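Long-range contact in NADH oxidoreductase (Mesorhizobium loti, PDB 3PI7), which probably binds NADPH and uses it to reduce a quinone or related acceptor, as other medium-chain quinone reductases do: residues V88-A93 against G105-F110. Numbering follows the deposited sequence.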
# COMPACT_ATOMS: atom_id res chain seq x y z
N VAL A 88 19.87 28.35 -6.62
CA VAL A 88 19.44 29.67 -7.02
C VAL A 88 20.56 30.25 -7.87
O VAL A 88 21.76 30.06 -7.60
CB VAL A 88 19.07 30.57 -5.81
CG1 VAL A 88 20.29 30.83 -4.93
CG2 VAL A 88 18.43 31.90 -6.25
N GLY A 89 20.17 31.03 -8.86
CA GLY A 89 21.18 31.67 -9.67
C GLY A 89 20.57 32.56 -10.70
O GLY A 89 19.35 32.74 -10.73
N THR A 90 21.40 33.09 -11.59
CA THR A 90 20.93 34.00 -12.62
C THR A 90 21.05 33.33 -13.96
O THR A 90 22.09 32.75 -14.25
CB THR A 90 21.71 35.31 -12.57
OG1 THR A 90 21.40 35.96 -11.33
CG2 THR A 90 21.35 36.25 -13.71
N ILE A 91 20.01 33.43 -14.77
CA ILE A 91 20.04 32.83 -16.12
C ILE A 91 20.89 33.69 -17.05
O ILE A 91 20.59 34.86 -17.26
CB ILE A 91 18.62 32.60 -16.68
CG1 ILE A 91 17.89 31.55 -15.79
CG2 ILE A 91 18.75 32.12 -18.15
CD1 ILE A 91 16.45 31.50 -15.93
N VAL A 92 21.94 33.07 -17.64
CA VAL A 92 22.89 33.79 -18.48
C VAL A 92 22.71 33.41 -19.94
O VAL A 92 23.24 34.11 -20.79
CB VAL A 92 24.37 33.60 -17.99
CG1 VAL A 92 24.56 34.29 -16.62
CG2 VAL A 92 24.76 32.12 -17.93
N ALA A 93 21.99 32.31 -20.22
CA ALA A 93 21.71 31.89 -21.60
C ALA A 93 20.47 31.01 -21.62
O ALA A 93 20.14 30.39 -20.62
CB ALA A 93 22.90 31.14 -22.21
N GLY A 105 18.57 36.61 -17.86
CA GLY A 105 18.83 37.74 -16.98
C GLY A 105 18.13 37.63 -15.65
O GLY A 105 18.44 38.38 -14.73
N LYS A 106 17.13 36.72 -15.54
CA LYS A 106 16.35 36.63 -14.32
C LYS A 106 17.03 35.75 -13.31
O LYS A 106 17.73 34.81 -13.65
CB LYS A 106 14.92 36.12 -14.62
CG LYS A 106 14.14 37.19 -15.36
CD LYS A 106 12.72 36.77 -15.73
CE LYS A 106 11.99 37.95 -16.35
NZ LYS A 106 11.30 37.58 -17.63
N ARG A 107 16.88 36.14 -12.05
CA ARG A 107 17.37 35.40 -10.92
C ARG A 107 16.27 34.40 -10.57
O ARG A 107 15.11 34.80 -10.42
CB ARG A 107 17.64 36.37 -9.81
CG ARG A 107 17.98 35.76 -8.49
CD ARG A 107 18.11 36.93 -7.54
NE ARG A 107 16.84 37.58 -7.20
CZ ARG A 107 16.48 37.83 -5.94
NH1 ARG A 107 17.28 37.49 -4.94
NH2 ARG A 107 15.31 38.40 -5.68
N VAL A 108 16.62 33.12 -10.54
CA VAL A 108 15.64 32.07 -10.37
C VAL A 108 16.03 31.05 -9.35
O VAL A 108 17.22 30.78 -9.16
CB VAL A 108 15.38 31.31 -11.72
CG1 VAL A 108 14.72 32.18 -12.78
CG2 VAL A 108 16.67 30.66 -12.26
N ALA A 109 15.03 30.45 -8.73
CA ALA A 109 15.19 29.20 -8.00
C ALA A 109 15.07 28.15 -9.08
O ALA A 109 14.26 28.33 -10.00
CB ALA A 109 14.10 29.05 -6.96
N PHE A 110 15.88 27.08 -9.05
CA PHE A 110 15.73 26.13 -10.14
C PHE A 110 15.91 24.70 -9.66
O PHE A 110 16.57 24.47 -8.66
CB PHE A 110 16.72 26.42 -11.27
CG PHE A 110 18.15 26.24 -10.87
CD1 PHE A 110 18.87 27.29 -10.29
CD2 PHE A 110 18.81 25.04 -11.10
CE1 PHE A 110 20.20 27.11 -9.89
CE2 PHE A 110 20.12 24.85 -10.68
CZ PHE A 110 20.81 25.90 -10.09
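Ile91 and Val108 make the apolar side-chain contact of this antiparallel strand pair. Their side chains meet at about a right angle, Ile91 CD1 sitting 3.7 Å from Val108 CG1 and almost as close to CG2, so the isoleucine tip rests against both valine methyls. CG1 of Ile91 lies beside its backbone N and anti to the carbonyl carbon (chi1 -65°), and the extended chi2 carries CD1 on to the valine. Phe110 joins from the same strand as Val108: its CE1 comes 3.5 Å from Val88 N, while Gly89 N lies at the ring edge, near the ring plane. Strands 51-56 and 123-127 supply further neighbours, Ile54 touching both Ile91 and Phe110.

Thr90 and Arg107 form a non-hydrogen-bonded pair on the other face, which also holds the buried Val88, their side chains crossing obliquely; Thr90 OG1 is 4.1 Å from Arg107 CB, and Thr90 CG2 is 3.7 Å from Gly105 O. Arg107 then bends at chi3 and leads its guanidinium away to a salt bridge with Asp140. A glycine in place of Thr90 would probably strip the packing of OG1 on Arg107 CB and of CG2 on the Gly105 carbonyl at this partly exposed end of the pair.

Gly89 and Val108 exchange two nearly straight backbone bonds, Val108 N to Gly89 O being 2.8 Å. Ile91 N donates to Lys106 O, and Ile91 O accepts from Gly105 N at 2.7 Å. Within the GroES-like domain, backbone polarity is thus paired across the strands, Ile91, Val108 and Phe110 pack with neighbours beyond the pair such as Ile54, and the arginine's charge is met by Asp140, beyond the two strands.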